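PDB 4ZWV: putative aminotransferase from Actinomadura melliaura, which probably acts as a pyridoxal 5'-phosphate-dependent sugar aminotransferase in the biosynthesis of the aminopentose of the indolocarbazole AT2433. Local coordinates for residues 81-92 with 321-330; 94-102 with 114-124. All coordinates share one frame; numbering follows the deposited sequence. Where two conformers were deposited one is given.

Interaction 1: 81-92 with 321-330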
loop_
_atom_site.group_PDB
_atom_site.type_symbol
_atom_site.label_atom_id
_atom_site.label_comp_id
_atom_site.label_asym_id
_atom_site.label_seq_id
_atom_site.Cartn_x
_atom_site.Cartn_y
_atom_site.Cartn_z
ATOM N N PRO A 81 -18.738 -6.949 -11.890
ATOM C CA PRO A 81 -17.762 -7.965 -11.495
ATOM C C PRO A 81 -16.750 -8.306 -12.579
ATOM O O PRO A 81 -15.813 -9.050 -12.292
ATOM C CB PRO A 81 -18.626 -9.184 -11.169
ATOM C CG PRO A 81 -19.857 -9.009 -11.986
ATOM C CD PRO A 81 -20.063 -7.526 -12.196
ATOM N N LEU A 82 -16.920 -7.767 -13.783
ATOM C CA LEU A 82 -15.971 -8.022 -14.858
ATOM C C LEU A 82 -14.866 -6.977 -14.765
ATOM O O LEU A 82 -14.821 -5.996 -15.519
ATOM C CB LEU A 82 -16.664 -8.003 -16.218
ATOM C CG LEU A 82 -15.755 -8.429 -17.375
ATOM C CD1 LEU A 82 -15.308 -9.871 -17.190
ATOM C CD2 LEU A 82 -16.454 -8.262 -18.710
ATOM N N THR A 83 -13.963 -7.200 -13.821
ATOM C CA THR A 83 -12.825 -6.323 -13.627
ATOM C C THR A 83 -11.788 -7.063 -12.805
ATOM O O THR A 83 -12.015 -8.207 -12.390
ATOM C CB THR A 83 -13.223 -5.002 -12.931
ATOM O OG1 THR A 83 -12.077 -4.144 -12.815
ATOM C CG2 THR A 83 -13.803 -5.269 -11.558
ATOM N N PHE A 84 -10.643 -6.423 -12.593
ATOM C CA PHE A 84 -9.620 -6.992 -11.730
ATOM C C PHE A 84 -10.120 -6.853 -10.294
ATOM O O PHE A 84 -10.829 -5.898 -9.965
ATOM C CB PHE A 84 -8.271 -6.296 -11.919
ATOM C CG PHE A 84 -7.178 -6.861 -11.058
ATOM C CD1 PHE A 84 -6.805 -8.189 -11.182
ATOM C CD2 PHE A 84 -6.522 -6.061 -10.131
ATOM C CE1 PHE A 84 -5.799 -8.725 -10.396
ATOM C CE2 PHE A 84 -5.511 -6.589 -9.341
ATOM C CZ PHE A 84 -5.151 -7.925 -9.473
ATOM N N GLU A 85 -9.749 -7.805 -9.441
ATOM C CA GLU A 85 -10.308 -7.877 -8.092
ATOM C C GLU A 85 -10.093 -6.604 -7.272
ATOM O O GLU A 85 -10.917 -6.274 -6.419
ATOM C CB GLU A 85 -9.725 -9.075 -7.339
ATOM C CG GLU A 85 -10.363 -10.426 -7.689
ATOM C CD GLU A 85 -9.821 -11.053 -8.971
ATOM O OE1 GLU A 85 -8.979 -10.439 -9.666
ATOM O OE2 GLU A 85 -10.231 -12.198 -9.266
ATOM N N ALA A 86 -9.000 -5.893 -7.529
ATOM C CA ALA A 86 -8.709 -4.657 -6.797
ATOM C C ALA A 86 -9.876 -3.675 -6.790
ATOM O O ALA A 86 -10.140 -3.038 -5.771
ATOM C CB ALA A 86 -7.486 -3.975 -7.387
ATOM N N THR A 87 -10.565 -3.552 -7.924
ATOM C CA THR A 87 -11.674 -2.612 -8.048
ATOM C C THR A 87 -12.703 -2.848 -6.960
ATOM O O THR A 87 -13.172 -1.929 -6.286
ATOM C CB THR A 87 -12.374 -2.758 -9.409
ATOM O OG1 THR A 87 -11.404 -2.642 -10.457
ATOM C CG2 THR A 87 -13.452 -1.696 -9.572
ATOM N N ASN A 88 -13.028 -4.114 -6.772
ATOM C CA ASN A 88 -14.094 -4.480 -5.862
ATOM C C ASN A 88 -13.620 -4.732 -4.446
ATOM O O ASN A 88 -14.350 -4.464 -3.494
ATOM C CB ASN A 88 -14.827 -5.691 -6.431
ATOM C CG ASN A 88 -15.599 -5.313 -7.664
ATOM O OD1 ASN A 88 -16.339 -4.340 -7.617
ATOM N ND2 ASN A 88 -15.376 -6.003 -8.791
ATOM N N TRP A 89 -12.394 -5.220 -4.278
ATOM C CA TRP A 89 -11.937 -5.421 -2.915
ATOM C C TRP A 89 -11.689 -4.083 -2.212
ATOM O O TRP A 89 -11.826 -4.003 -0.989
ATOM C CB TRP A 89 -10.677 -6.283 -2.885
ATOM C CG TRP A 89 -10.829 -7.749 -3.327
ATOM C CD1 TRP A 89 -9.805 -8.653 -3.385
ATOM C CD2 TRP A 89 -12.019 -8.474 -3.758
ATOM N NE1 TRP A 89 -10.258 -9.875 -3.819
ATOM C CE2 TRP A 89 -11.608 -9.795 -4.057
ATOM C CE3 TRP A 89 -13.378 -8.142 -3.918
ATOM C CZ2 TRP A 89 -12.499 -10.784 -4.502
ATOM C CZ3 TRP A 89 -14.266 -9.130 -4.373
ATOM C CH2 TRP A 89 -13.819 -10.431 -4.660
ATOM N N ALA A 90 -11.354 -3.045 -2.970
ATOM C CA ALA A 90 -11.248 -1.700 -2.387
ATOM C C ALA A 90 -12.565 -1.280 -1.732
ATOM O O ALA A 90 -12.560 -0.642 -0.674
ATOM C CB ALA A 90 -10.830 -0.685 -3.452
ATOM N N ILE A 91 -13.683 -1.648 -2.355
ATOM C CA ILE A 91 -15.008 -1.354 -1.803
ATOM C C ILE A 91 -15.218 -2.063 -0.470
ATOM O O ILE A 91 -15.679 -1.454 0.497
ATOM C CB ILE A 91 -16.134 -1.768 -2.783
ATOM C CG1 ILE A 91 -16.003 -0.977 -4.091
ATOM C CG2 ILE A 91 -17.520 -1.549 -2.135
ATOM C CD1 ILE A 91 -16.884 -1.536 -5.221
ATOM N N LEU A 92 -14.867 -3.347 -0.415
ATOM C CA LEU A 92 -15.038 -4.121 0.812
ATOM C C LEU A 92 -14.135 -3.586 1.924
ATOM O O LEU A 92 -14.563 -3.504 3.084
ATOM C CB LEU A 92 -14.758 -5.605 0.554
ATOM C CG LEU A 92 -15.676 -6.231 -0.500
ATOM C CD1 LEU A 92 -15.333 -7.693 -0.701
ATOM C CD2 LEU A 92 -17.128 -6.062 -0.097
ATOM N N SER A 321 -9.116 -11.733 -15.448
ATOM C CA SER A 321 -9.508 -12.168 -14.111
ATOM C C SER A 321 -10.737 -13.064 -14.179
ATOM O O SER A 321 -11.456 -13.068 -15.175
ATOM C CB SER A 321 -9.814 -10.968 -13.204
ATOM O OG SER A 321 -8.626 -10.319 -12.784
ATOM N N ARG A 322 -10.979 -13.810 -13.108
ATOM C CA ARG A 322 -12.267 -14.476 -12.919
ATOM C C ARG A 322 -13.320 -13.405 -12.609
ATOM O O ARG A 322 -13.024 -12.442 -11.897
ATOM C CB ARG A 322 -12.189 -15.503 -11.787
ATOM C CG ARG A 322 -13.467 -16.274 -11.563
ATOM C CD ARG A 322 -13.351 -17.235 -10.381
ATOM N NE ARG A 322 -14.537 -18.081 -10.285
ATOM C CZ ARG A 322 -14.651 -19.137 -9.487
ATOM N NH1 ARG A 322 -13.639 -19.497 -8.713
ATOM N NH2 ARG A 322 -15.782 -19.834 -9.467
ATOM N N ARG A 323 -14.536 -13.548 -13.136
ATOM C CA ARG A 323 -15.599 -12.615 -12.747
ATOM C C ARG A 323 -15.712 -12.589 -11.216
ATOM O O ARG A 323 -15.803 -13.646 -10.576
ATOM C CB ARG A 323 -16.940 -12.988 -13.406
ATOM C CG ARG A 323 -17.427 -14.411 -13.141
ATOM C CD ARG A 323 -18.712 -14.723 -13.933
ATOM N NE ARG A 323 -19.880 -14.032 -13.388
ATOM C CZ ARG A 323 -21.092 -14.113 -13.926
ATOM N NH1 ARG A 323 -21.280 -14.846 -15.023
ATOM N NH2 ARG A 323 -22.107 -13.460 -13.379
ATOM N N ASN A 324 -15.673 -11.391 -10.624
ATOM C CA ASN A 324 -15.413 -11.279 -9.182
ATOM C C ASN A 324 -16.585 -11.773 -8.336
ATOM O O ASN A 324 -16.406 -12.135 -7.166
ATOM C CB ASN A 324 -15.112 -9.832 -8.769
ATOM C CG ASN A 324 -13.849 -9.246 -9.408
ATOM O OD1 ASN A 324 -13.535 -8.087 -9.154
ATOM N ND2 ASN A 324 -13.148 -10.008 -10.248
ATOM N N ASP A 325 -17.779 -11.779 -8.926
ATOM C CA ASP A 325 -18.980 -12.171 -8.192
ATOM C C ASP A 325 -19.031 -13.671 -7.920
ATOM O O ASP A 325 -19.860 -14.123 -7.134
ATOM C CB ASP A 325 -20.257 -11.714 -8.945
ATOM C CG ASP A 325 -20.389 -12.313 -10.348
ATOM O OD1 ASP A 325 -19.369 -12.532 -11.032
ATOM O OD2 ASP A 325 -21.547 -12.549 -10.777
ATOM N N GLU A 326 -18.127 -14.435 -8.533
ATOM C CA GLU A 326 -18.063 -15.882 -8.290
ATOM C C GLU A 326 -17.176 -16.269 -7.092
ATOM O O GLU A 326 -17.180 -17.429 -6.668
ATOM C CB GLU A 326 -17.568 -16.612 -9.544
ATOM C CG GLU A 326 -18.636 -16.749 -10.622
ATOM C CD GLU A 326 -18.191 -17.588 -11.809
ATOM O OE1 GLU A 326 -17.023 -18.014 -11.859
ATOM O OE2 GLU A 326 -19.024 -17.829 -12.712
ATOM N N HIS A 327 -16.405 -15.323 -6.566
ATOM C CA HIS A 327 -15.521 -15.635 -5.442
ATOM C C HIS A 327 -16.301 -15.912 -4.171
ATOM O O HIS A 327 -17.303 -15.241 -3.879
ATOM C CB HIS A 327 -14.544 -14.490 -5.214
ATOM C CG HIS A 327 -13.501 -14.372 -6.280
ATOM N ND1 HIS A 327 -12.727 -15.439 -6.681
ATOM C CD2 HIS A 327 -13.110 -13.315 -7.033
ATOM C CE1 HIS A 327 -11.893 -15.041 -7.625
ATOM N NE2 HIS A 327 -12.103 -13.758 -7.856
ATOM N N SER A 328 -15.831 -16.883 -3.395
ATOM C CA SER A 328 -16.610 -17.305 -2.241
ATOM C C SER A 328 -16.673 -16.200 -1.179
ATOM O O SER A 328 -17.631 -16.150 -0.408
ATOM C CB SER A 328 -16.063 -18.619 -1.668
ATOM O OG SER A 328 -14.738 -18.481 -1.211
ATOM N N CYS A 329 -15.700 -15.285 -1.164
ATOM C CA CYS A 329 -15.737 -14.186 -0.194
ATOM C C CYS A 329 -16.928 -13.242 -0.411
ATOM O O CYS A 329 -17.269 -12.463 0.476
ATOM C CB CYS A 329 -14.427 -13.384 -0.216
ATOM S SG CYS A 329 -14.129 -12.394 -1.710
ATOM N N VAL A 330 -17.566 -13.304 -1.580
ATOM C CA VAL A 330 -18.728 -12.450 -1.831
ATOM C C VAL A 330 -19.951 -13.291 -2.206
ATOM O O VAL A 330 -20.862 -12.819 -2.884
ATOM C CB VAL A 330 -18.433 -11.380 -2.931
ATOM C CG1 VAL A 330 -17.544 -10.271 -2.361
ATOM C CG2 VAL A 330 -17.793 -12.008 -4.175
HETATM O O HOH W 1 -13.155 -10.308 -14.430
HETATM O O HOH W 2 -6.970 -11.681 -11.379
#
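The six-membered ring of Trp-89 is the apolar centre: Cys-329 SG approaches it obliquely, 3.6 Å from CH2, and His-327 CD2 lies 3.6 Å from CZ2. Val-330 extends this patch, its CG1 3.8 Å from Leu-92 CD1. Further out, Asn-324 bridges the loop and the helix start. Its CG stands anti to the carbonyl carbon (chi1 -63°), which brings OD1 to Asn-88 ND2 at 2.8 Å, the two amide planes almost perpendicular (89°); Ser-79 holds Asn-88 OD1. Asn-324 ND2 bonds to Arg-322 O and weakly to Thr-83 O, and its backbone N reaches Pro-81 O at 2.9 Å in a nearly straight bond (170°). With an alanine here, Asn-88 ND2, Arg-322 O and Thr-83 O are likely to lose their amide partner, leaving only the backbone bond to Pro-81 O. At the polar edge Glu-85, bent at chi2, offers the anti lone pair of OE2 to His-327 NE2 (2.8 Å) in the imidazole plane; Tyr-230 of the second subunit also binds OE2. The contact borders that subunit beside the cofactor pocket, where Phe-84 lies about 5 Å, side chain to side chain, from PLP-binding Thr-58 and His-164, consistent with the DegT/DnrJ/EryC1 aminotransferase family.

Interaction 2: 94-102 with 114-124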
loop_
_atom_site.group_PDB
_atom_site.type_symbol
_atom_site.label_atom_id
_atom_site.label_comp_id
_atom_site.label_asym_id
_atom_site.label_seq_id
_atom_site.Cartn_x
_atom_site.Cartn_y
_atom_site.Cartn_z
ATOM N N ASP A 94 -13.206 -0.616 2.289
ATOM C CA ASP A 94 -13.775 0.671 2.689
ATOM C C ASP A 94 -14.976 0.489 3.616
ATOM O O ASP A 94 -15.532 1.470 4.100
ATOM C CB ASP A 94 -14.181 1.473 1.439
ATOM C CG ASP A 94 -14.508 2.935 1.745
ATOM O OD1 ASP A 94 -13.613 3.659 2.238
ATOM O OD2 ASP A 94 -15.656 3.359 1.467
ATOM N N GLY A 95 -15.367 -0.761 3.871
ATOM C CA GLY A 95 -16.476 -1.054 4.769
ATOM C C GLY A 95 -17.849 -0.964 4.126
ATOM O O GLY A 95 -18.858 -0.896 4.834
ATOM N N ARG A 96 -17.899 -1.004 2.797
ATOM C CA ARG A 96 -19.170 -0.858 2.079
ATOM C C ARG A 96 -19.658 -2.167 1.482
ATOM O O ARG A 96 -18.950 -3.174 1.470
ATOM C CB ARG A 96 -19.053 0.185 0.959
ATOM C CG ARG A 96 -18.307 1.438 1.363
ATOM C CD ARG A 96 -18.923 2.152 2.556
ATOM N NE ARG A 96 -18.029 3.222 2.974
ATOM C CZ ARG A 96 -18.247 4.036 4.001
ATOM N NH1 ARG A 96 -19.361 3.935 4.715
ATOM N NH2 ARG A 96 -17.344 4.961 4.306
ATOM N N ARG A 97 -20.871 -2.128 0.951
ATOM C CA ARG A 97 -21.503 -3.274 0.325
ATOM C C ARG A 97 -21.519 -3.123 -1.199
ATOM O O ARG A 97 -21.910 -2.077 -1.713
ATOM C CB ARG A 97 -22.919 -3.409 0.884
ATOM C CG ARG A 97 -23.874 -4.252 0.097
ATOM C CD ARG A 97 -25.178 -4.401 0.876
ATOM N NE ARG A 97 -25.877 -3.134 1.084
ATOM C CZ ARG A 97 -26.848 -2.687 0.293
ATOM N NH1 ARG A 97 -27.221 -3.402 -0.757
ATOM N NH2 ARG A 97 -27.450 -1.531 0.549
ATOM N N ILE A 98 -21.081 -4.157 -1.920
ATOM C CA ILE A 98 -21.088 -4.120 -3.380
ATOM C C ILE A 98 -22.473 -4.507 -3.897
ATOM O O ILE A 98 -23.034 -5.520 -3.471
ATOM C CB ILE A 98 -20.053 -5.076 -3.990
ATOM C CG1 ILE A 98 -18.637 -4.738 -3.516
ATOM C CG2 ILE A 98 -20.106 -5.027 -5.509
ATOM C CD1 ILE A 98 -17.619 -5.826 -3.835
ATOM N N THR A 99 -23.025 -3.706 -4.804
ATOM C CA THR A 99 -24.200 -4.117 -5.557
ATOM C C THR A 99 -23.747 -4.287 -6.998
ATOM O O THR A 99 -23.316 -3.323 -7.645
ATOM C CB THR A 99 -25.339 -3.104 -5.465
ATOM O OG1 THR A 99 -25.820 -3.051 -4.116
ATOM C CG2 THR A 99 -26.481 -3.505 -6.389
ATOM N N TRP A 100 -23.808 -5.525 -7.486
ATOM C CA TRP A 100 -23.293 -5.816 -8.817
ATOM C C TRP A 100 -24.163 -5.223 -9.913
ATOM O O TRP A 100 -25.388 -5.304 -9.856
ATOM C CB TRP A 100 -23.184 -7.326 -9.064
ATOM C CG TRP A 100 -22.253 -8.062 -8.162
ATOM C CD1 TRP A 100 -22.569 -9.115 -7.352
ATOM C CD2 TRP A 100 -20.842 -7.835 -7.995
ATOM N NE1 TRP A 100 -21.455 -9.542 -6.673
ATOM C CE2 TRP A 100 -20.378 -8.786 -7.058
ATOM C CE3 TRP A 100 -19.931 -6.922 -8.542
ATOM C CZ2 TRP A 100 -19.039 -8.849 -6.654
ATOM C CZ3 TRP A 100 -18.600 -6.985 -8.142
ATOM C CH2 TRP A 100 -18.171 -7.938 -7.209
ATOM N N VAL A 101 -23.497 -4.651 -10.909
ATOM C CA VAL A 101 -24.141 -4.167 -12.122
ATOM C C VAL A 101 -23.724 -5.071 -13.277
ATOM O O VAL A 101 -22.567 -5.516 -13.352
ATOM C CB VAL A 101 -23.754 -2.703 -12.419
ATOM C CG1 VAL A 101 -24.516 -2.157 -13.638
ATOM C CG2 VAL A 101 -24.038 -1.835 -11.195
ATOM N N ASP A 102 -24.675 -5.342 -14.162
ATOM C CA ASP A 102 -24.453 -6.237 -15.284
ATOM C C ASP A 102 -23.512 -5.615 -16.301
ATOM O O ASP A 102 -23.149 -4.435 -16.215
ATOM C CB ASP A 102 -25.790 -6.582 -15.940
ATOM C CG ASP A 102 -25.808 -7.957 -16.597
ATOM O OD1 ASP A 102 -24.732 -8.565 -16.793
ATOM O OD2 ASP A 102 -26.926 -8.420 -16.898
ATOM N N ASP A 114 -28.734 -1.097 -16.683
ATOM C CA ASP A 114 -28.805 -1.822 -15.420
ATOM C C ASP A 114 -28.343 -0.919 -14.281
ATOM O O ASP A 114 -28.924 -0.935 -13.202
ATOM C CB ASP A 114 -27.962 -3.100 -15.484
ATOM C CG ASP A 114 -28.268 -4.063 -14.350
ATOM O OD1 ASP A 114 -29.470 -4.328 -14.099
ATOM O OD2 ASP A 114 -27.315 -4.562 -13.715
ATOM N N LEU A 115 -27.315 -0.117 -14.538
ATOM C CA LEU A 115 -26.859 0.851 -13.551
ATOM C C LEU A 115 -27.996 1.761 -13.106
ATOM O O LEU A 115 -28.251 1.913 -11.908
ATOM C CB LEU A 115 -25.715 1.696 -14.102
ATOM C CG LEU A 115 -25.337 2.849 -13.163
ATOM C CD1 LEU A 115 -24.757 2.332 -11.851
ATOM C CD2 LEU A 115 -24.367 3.784 -13.852
ATOM N N GLU A 116 -28.698 2.348 -14.068
ATOM C CA GLU A 116 -29.739 3.301 -13.711
ATOM C C GLU A 116 -30.851 2.629 -12.894
ATOM O O GLU A 116 -31.371 3.222 -11.940
ATOM C CB GLU A 116 -30.317 3.980 -14.952
ATOM C CG GLU A 116 -31.362 5.025 -14.561
ATOM C CD GLU A 116 -31.587 6.101 -15.603
ATOM O OE1 GLU A 116 -31.230 5.895 -16.783
ATOM O OE2 GLU A 116 -32.143 7.159 -15.228
ATOM N N ARG A 117 -31.179 1.382 -13.226
ATOM C CA ARG A 117 -32.198 0.652 -12.473
ATOM C C ARG A 117 -31.768 0.355 -11.034
ATOM O O ARG A 117 -32.616 0.167 -10.155
ATOM C CB ARG A 117 -32.546 -0.663 -13.171
ATOM C CG ARG A 117 -33.312 -0.496 -14.472
ATOM C CD ARG A 117 -33.834 -1.838 -14.972
ATOM N NE ARG A 117 -32.770 -2.811 -15.177
ATOM C CZ ARG A 117 -32.226 -3.094 -16.359
ATOM N NH1 ARG A 117 -32.647 -2.482 -17.465
ATOM N NH2 ARG A 117 -31.267 -4.003 -16.434
ATOM N N LYS A 118 -30.461 0.310 -10.786
ATOM C CA LYS A 118 -29.982 -0.136 -9.478
ATOM C C LYS A 118 -29.561 0.987 -8.534
ATOM O O LYS A 118 -29.280 0.744 -7.364
ATOM C CB LYS A 118 -28.839 -1.129 -9.670
ATOM C CG LYS A 118 -29.361 -2.487 -10.127
ATOM C CD LYS A 118 -28.244 -3.432 -10.510
ATOM C CE LYS A 118 -28.797 -4.837 -10.704
ATOM N NZ LYS A 118 -27.795 -5.746 -11.329
ATOM N N ILE A 119 -29.512 2.216 -9.031
ATOM C CA ILE A 119 -29.280 3.349 -8.135
ATOM C C ILE A 119 -30.457 3.432 -7.163
ATOM O O ILE A 119 -31.622 3.319 -7.560
ATOM C CB ILE A 119 -29.115 4.656 -8.918
ATOM C CG1 ILE A 119 -27.822 4.612 -9.718
ATOM C CG2 ILE A 119 -29.131 5.866 -7.980
ATOM C CD1 ILE A 119 -27.660 5.774 -10.678
ATOM N N SER A 120 -30.148 3.579 -5.880
ATOM C CA SER A 120 -31.162 3.499 -4.836
ATOM C C SER A 120 -30.854 4.524 -3.749
ATOM O O SER A 120 -29.793 5.158 -3.787
ATOM C CB SER A 120 -31.207 2.084 -4.242
ATOM O OG SER A 120 -30.129 1.875 -3.358
ATOM N N PRO A 121 -31.769 4.684 -2.772
ATOM C CA PRO A 121 -31.449 5.573 -1.650
ATOM C C PRO A 121 -30.191 5.164 -0.885
ATOM O O PRO A 121 -29.643 5.996 -0.170
ATOM C CB PRO A 121 -32.693 5.463 -0.762
ATOM C CG PRO A 121 -33.801 5.166 -1.718
ATOM C CD PRO A 121 -33.185 4.267 -2.749
ATOM N N ALA A 122 -29.721 3.928 -1.053
ATOM C CA ALA A 122 -28.503 3.484 -0.377
ATOM C C ALA A 122 -27.220 3.709 -1.174
ATOM O O ALA A 122 -26.130 3.448 -0.672
ATOM C CB ALA A 122 -28.615 1.998 -0.018
ATOM N N THR A 123 -27.337 4.192 -2.406
ATOM C CA THR A 123 -26.168 4.316 -3.271
ATOM C C THR A 123 -25.216 5.405 -2.817
ATOM O O THR A 123 -25.567 6.589 -2.744
ATOM C CB THR A 123 -26.564 4.602 -4.718
ATOM O OG1 THR A 123 -27.413 3.554 -5.183
ATOM C CG2 THR A 123 -25.330 4.657 -5.593
ATOM N N ARG A 124 -24.002 4.984 -2.500
ATOM C CA ARG A 124 -22.965 5.886 -2.076
ATOM C C ARG A 124 -22.124 6.406 -3.245
ATOM O O ARG A 124 -21.803 7.597 -3.345
ATOM C CB ARG A 124 -22.077 5.117 -1.088
ATOM C CG ARG A 124 -20.883 5.833 -0.595
ATOM C CD ARG A 124 -20.158 4.999 0.468
ATOM N NE ARG A 124 -19.338 5.894 1.263
ATOM C CZ ARG A 124 -19.790 6.587 2.297
ATOM N NH1 ARG A 124 -18.981 7.406 2.941
ATOM N NH2 ARG A 124 -21.057 6.457 2.689
HETATM O O HOH W 3 -16.748 5.647 0.513
#
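Arg-96 and Arg-124 lie face to face: their guanidinium planes are 12° apart, and CZ of Arg-96 sits 3.4 Å from CZ of Arg-124, each over the centre of the other group. The bend of Arg-96 at chi2 (-58°) brings its guanidinium over that of Arg-124. Two like charges this close would probably repel, but Asp-94 and Glu-72, both paired with Arg-96, probably offset part of this; to Arg-124 Asp-94 is only a nearby charge. Asp-94 OD2 lies in the guanidinium plane of Arg-96, 2.8 Å from Arg-96 NE, which comes to it from above the carboxylate plane. Arg-124 NE donates to a water at 2.7 Å in its guanidinium plane, and Arg-124 also has a polar partner in Arg-74, outside the two segments.

The segments belong to a beta-alpha-beta crossover: strand 97-100 leads through helix 112-118 to the parallel strand 123-129, with strand 76-79 lying between the two strands in the sheet. Thr-99 and Leu-115 both pack on Leu-78 of that middle strand.

At the other end, the Val-101 and Asp-114 side chains pass one another running in opposite senses, CG1 of Val-101 reaching CB of Leu-115 at 4.1 Å. Asp-114 OD2 is gripped by two donors: Lys-118 NZ at 2.7 Å on its syn lone pair, and Asp-102 N at 2.8 Å on the anti side in a fairly straight bond (165°). Lys-118, extended beyond CG, reaches the end of strand 97-100 and donates from NZ to Trp-100 O at 2.9 Å. Asp-114 OD1 accepts from Arg-117 NH2 while lying well out of the guanidinium plane.

Overall arrangement
The centres of interactions 1 and 2 lie 14 Å apart on the same side of the chain's centre. Helix 85-93 leads directly into strand 97-100, so interaction 2 follows the first segment of interaction 1 along the chain, and 321-330 returns much later to close on the same helix. Their atoms touch: Asp-325 CB packs 3.4 Å from Trp-100 NE1, Asn-88 ND2 lies 3.4 Å from Trp-100 CZ3, and Ile-91 O probably accepts a hydrogen bond from Arg-96 N. Trp-100, on the outermost strand 97-100 of the seven-stranded sheet, packs against Pro-81, Asn-88 and Asp-325 of interaction 1, linking the crossover to the part that borders the second subunit and cofactor pocket.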